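Local structure of RING finger protein unkempt homolog (5ELH) at residues H92-K97 against P130-R135. The protein binds RNA sequence-specifically through clustered CCCH zinc fingers, repressing translation to establish and maintain the early morphology of cortical neurons. Numbering follows the deposited sequence.
Sequences HLRYYK and PVYDIR
Tyr132 CE1 lies over the centre of one face of the Arg94 guanidinium, 3.4 Å from Arg94 CZ, a worked example of how one long polar side chain can join two loop segments. Ring and guanidinium planes are 57° apart, so this is not a parallel stack. Near the rim of the opposite face sits CE1 of Tyr95, a neighbour in the same segment, while CG of Arg94 rests over the middle of the Tyr95 ring. The arginine chain leaves with CG anti to the backbone N and then bends at chi2 (62°), which carries its end back to 130-135. There Arg94 NH1 runs beside Pro130 CB at 3.6 Å, and NH2 forms a salt bridge with Glu136 in helix 134-142. With an alanine here, Glu136 would probably lose this positive partner and Tyr132 CE1 its cover. Pro130 CB also approaches Arg94 O (3.2 Å), a buried carbonyl oxygen with no hydrogen-bond partner in the model.

Main-chain contacts join the segments beside this arginine. Val131 N donates to Leu93 O over 3.2 Å, an oxygen that also accepts from Arg128 NH2, and Arg94 CA makes a CH...O contact with Val131 O at 3.3 Å. Leu93 CB and Val131 CB add an apolar contact at 4.0 Å.

Further out, His92 ND1 accepts from Arg94 N in its ring plane. Asp133 OD1 accepts from Arg135 N over 2.7 Å, the N-cap bond of helix 134-142, while Arg135 also grips the carboxylate side-on through NE and NH2. Together these contacts bring together the segments that flank, in sequence, the zinc ligands Cys101, Cys111, Cys118 and His122 of a CCCH finger.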
ATOM      1  N   HIS A  92     -13.282   2.652   8.961  1.00 12.96           N
ATOM      2  CA  HIS A  92     -13.447   1.255   9.362  1.00 12.43           C
ATOM      3  C   HIS A  92     -14.132   0.461   8.250  1.00 19.44           C
ATOM      4  O   HIS A  92     -14.974   0.998   7.505  1.00 14.41           O
ATOM      5  CB  HIS A  92     -14.287   1.190  10.638  1.00 13.99           C
ATOM      6  CG  HIS A  92     -14.086  -0.052  11.452  1.00 14.85           C
ATOM      7  ND1 HIS A  92     -14.538  -1.293  11.051  1.00 14.09           N
ATOM      8  CD2 HIS A  92     -13.511  -0.236  12.663  1.00 15.68           C
ATOM      9  CE1 HIS A  92     -14.225  -2.191  11.969  1.00 12.30           C
ATOM     10  NE2 HIS A  92     -13.614  -1.573  12.963  1.00 13.81           N
ATOM     11  N   LEU A  93     -13.759  -0.810   8.138  1.00 18.20           N
ATOM     12  CA  LEU A  93     -14.372  -1.741   7.180  1.00 20.61           C
ATOM     13  C   LEU A  93     -15.897  -1.781   7.291  1.00 18.37           C
ATOM     14  O   LEU A  93     -16.600  -1.952   6.299  1.00 18.91           O
ATOM     15  CB  LEU A  93     -13.800  -3.150   7.376  1.00 15.87           C
ATOM     16  CG  LEU A  93     -12.388  -3.357   6.821  1.00 18.17           C
ATOM     17  CD1 LEU A  93     -11.732  -4.593   7.430  1.00 16.46           C
ATOM     18  CD2 LEU A  93     -12.422  -3.447   5.303  1.00 21.48           C
ATOM     19  N   ARG A  94     -16.398  -1.568   8.500  1.00 14.20           N
ATOM     20  CA  ARG A  94     -17.819  -1.598   8.790  1.00 16.82           C
ATOM     21  C   ARG A  94     -18.585  -0.428   8.192  1.00 19.66           C
ATOM     22  O   ARG A  94     -19.743  -0.576   7.802  1.00 16.84           O
ATOM     23  CB  ARG A  94     -18.021  -1.596  10.307  1.00 18.82           C
ATOM     24  CG  ARG A  94     -19.463  -1.421  10.765  1.00 16.40           C
ATOM     25  CD  ARG A  94     -20.345  -2.554  10.274  1.00 17.70           C
ATOM     26  NE  ARG A  94     -21.712  -2.419  10.764  1.00 25.78           N
ATOM     27  CZ  ARG A  94     -22.669  -1.733  10.153  1.00 25.79           C
ATOM     28  NH1 ARG A  94     -22.425  -1.098   9.007  1.00 21.98           N
ATOM     29  NH2 ARG A  94     -23.881  -1.682  10.693  1.00 26.44           N
ATOM     30  N   TYR A  95     -17.944   0.732   8.137  1.00 13.98           N
ATOM     31  CA  TYR A  95     -18.648   1.981   7.852  1.00 14.74           C
ATOM     32  C   TYR A  95     -18.171   2.794   6.648  1.00 15.87           C
ATOM     33  O   TYR A  95     -18.966   3.533   6.059  1.00 19.58           O
ATOM     34  CB  TYR A  95     -18.626   2.870   9.088  1.00 14.62           C
ATOM     35  CG  TYR A  95     -19.517   2.384  10.196  1.00 17.61           C
ATOM     36  CD1 TYR A  95     -20.876   2.201   9.979  1.00 17.34           C
ATOM     37  CD2 TYR A  95     -19.008   2.118  11.463  1.00 20.30           C
ATOM     38  CE1 TYR A  95     -21.705   1.773  10.976  1.00 17.22           C
ATOM     39  CE2 TYR A  95     -19.838   1.676  12.482  1.00 19.72           C
ATOM     40  CZ  TYR A  95     -21.184   1.500  12.227  1.00 17.91           C
ATOM     41  OH  TYR A  95     -22.033   1.079  13.213  1.00 21.47           O
ATOM     42  N   TYR A  96     -16.906   2.675   6.268  1.00 16.45           N
ATOM     43  CA  TYR A  96     -16.368   3.508   5.188  1.00 16.56           C
ATOM     44  C   TYR A  96     -17.206   3.416   3.907  1.00 19.13           C
ATOM     45  O   TYR A  96     -17.455   2.330   3.387  1.00 16.64           O
ATOM     46  CB  TYR A  96     -14.915   3.128   4.902  1.00 19.82           C
ATOM     47  CG  TYR A  96     -14.254   3.924   3.807  1.00 16.08           C
ATOM     48  CD1 TYR A  96     -14.010   5.285   3.950  1.00 16.64           C
ATOM     49  CD2 TYR A  96     -13.849   3.310   2.636  1.00 17.53           C
ATOM     50  CE1 TYR A  96     -13.398   6.012   2.944  1.00 22.73           C
ATOM     51  CE2 TYR A  96     -13.237   4.027   1.625  1.00 23.44           C
ATOM     52  CZ  TYR A  96     -13.009   5.374   1.787  1.00 24.30           C
ATOM     53  OH  TYR A  96     -12.400   6.068   0.780  1.00 23.70           O
ATOM     54  N   LYS A  97     -17.646   4.580   3.433  1.00 17.65           N
ATOM     55  CA  LYS A  97     -18.442   4.717   2.200  1.00 19.98           C
ATOM     56  C   LYS A  97     -19.680   3.823   2.135  1.00 23.80           C
ATOM     57  O   LYS A  97     -20.081   3.409   1.043  1.00 19.98           O
ATOM     58  CB  LYS A  97     -17.578   4.448   0.963  1.00 19.35           C
ATOM     59  CG  LYS A  97     -16.330   5.314   0.857  1.00 21.07           C
ATOM     60  CD  LYS A  97     -16.587   6.559   0.083  1.00 24.21           C
ATOM     61  CE  LYS A  97     -15.352   7.421   0.034  1.00 27.52           C
ATOM     62  NZ  LYS A  97     -15.655   8.701  -0.637  1.00 26.64           N
ATOM     63  N   PRO A 130     -21.174  -2.713   3.645  1.00 21.13           N
ATOM     64  CA  PRO A 130     -20.380  -2.887   4.856  1.00 17.66           C
ATOM     65  C   PRO A 130     -19.746  -4.273   4.961  1.00 20.42           C
ATOM     66  O   PRO A 130     -20.173  -5.216   4.291  1.00 19.87           O
ATOM     67  CB  PRO A 130     -21.397  -2.659   5.984  1.00 19.17           C
ATOM     68  CG  PRO A 130     -22.727  -2.605   5.349  1.00 24.21           C
ATOM     69  CD  PRO A 130     -22.542  -2.258   3.932  1.00 22.06           C
ATOM     70  N   VAL A 131     -18.687  -4.362   5.761  1.00 20.68           N
ATOM     71  CA  VAL A 131     -18.180  -5.643   6.254  1.00 22.10           C
ATOM     72  C   VAL A 131     -18.645  -5.720   7.702  1.00 22.97           C
ATOM     73  O   VAL A 131     -18.452  -4.778   8.461  1.00 18.27           O
ATOM     74  CB  VAL A 131     -16.641  -5.714   6.206  1.00 20.66           C
ATOM     75  CG1 VAL A 131     -16.108  -6.921   7.002  1.00 22.12           C
ATOM     76  CG2 VAL A 131     -16.155  -5.772   4.769  1.00 26.91           C
ATOM     77  N   TYR A 132     -19.257  -6.836   8.081  1.00 19.43           N
ATOM     78  CA  TYR A 132     -19.829  -6.974   9.405  1.00 14.88           C
ATOM     79  C   TYR A 132     -19.021  -7.971  10.234  1.00 18.76           C
ATOM     80  O   TYR A 132     -18.546  -8.981   9.711  1.00 19.74           O
ATOM     81  CB  TYR A 132     -21.262  -7.492   9.300  1.00 18.93           C
ATOM     82  CG  TYR A 132     -22.265  -6.553   8.654  1.00 22.57           C
ATOM     83  CD1 TYR A 132     -22.856  -5.532   9.383  1.00 22.60           C
ATOM     84  CD2 TYR A 132     -22.658  -6.723   7.335  1.00 25.16           C
ATOM     85  CE1 TYR A 132     -23.798  -4.689   8.811  1.00 26.71           C
ATOM     86  CE2 TYR A 132     -23.604  -5.885   6.752  1.00 24.42           C
ATOM     87  CZ  TYR A 132     -24.171  -4.875   7.499  1.00 24.34           C
ATOM     88  OH  TYR A 132     -25.103  -4.029   6.933  1.00 26.79           O
ATOM     89  N   ASP A 133     -18.883  -7.673  11.522  1.00 18.18           N
ATOM     90  CA  ASP A 133     -18.379  -8.632  12.517  1.00 14.28           C
ATOM     91  C   ASP A 133     -19.374  -9.804  12.613  1.00 15.98           C
ATOM     92  O   ASP A 133     -20.590  -9.589  12.623  1.00 17.68           O
ATOM     93  CB  ASP A 133     -18.253  -7.921  13.867  1.00 16.43           C
ATOM     94  CG  ASP A 133     -17.616  -8.784  14.944  1.00 22.86           C
ATOM     95  OD1 ASP A 133     -18.246  -9.775  15.367  1.00 20.10           O
ATOM     96  OD2 ASP A 133     -16.500  -8.452  15.396  1.00 20.71           O
ATOM     97  N   ILE A 134     -18.864 -11.031  12.666  1.00 18.31           N
ATOM     98  CA  ILE A 134     -19.718 -12.217  12.734  1.00 17.02           C
ATOM     99  C   ILE A 134     -20.756 -12.083  13.859  1.00 17.67           C
ATOM    100  O   ILE A 134     -21.891 -12.561  13.727  1.00 19.08           O
ATOM    101  CB  ILE A 134     -18.893 -13.531  12.887  1.00 17.61           C
ATOM    102  CG1 ILE A 134     -19.801 -14.775  12.860  1.00 19.14           C
ATOM    103  CG2 ILE A 134     -18.077 -13.504  14.164  1.00 19.11           C
ATOM    104  CD1 ILE A 134     -20.490 -15.015  11.536  1.00 28.61           C
ATOM    105  N   ARG A 135     -20.389 -11.402  14.943  1.00 18.85           N
ATOM    106  CA  ARG A 135     -21.339 -11.142  16.020  1.00 20.76           C
ATOM    107  C   ARG A 135     -22.520 -10.306  15.552  1.00 26.79           C
ATOM    108  O   ARG A 135     -23.669 -10.629  15.862  1.00 33.20           O
ATOM    109  CB  ARG A 135     -20.660 -10.464  17.201  1.00 20.93           C
ATOM    110  CG  ARG A 135     -19.860 -11.428  18.039  1.00 17.82           C
ATOM    111  CD  ARG A 135     -18.929 -10.710  18.975  1.00 16.41           C
ATOM    112  NE  ARG A 135     -17.878  -9.999  18.253  1.00 19.92           N
ATOM    113  CZ  ARG A 135     -16.819  -9.458  18.837  1.00 19.09           C
ATOM    114  NH1 ARG A 135     -16.686  -9.539  20.153  1.00 17.55           N
ATOM    115  NH2 ARG A 135     -15.905  -8.842  18.108  1.00 24.82           N
TER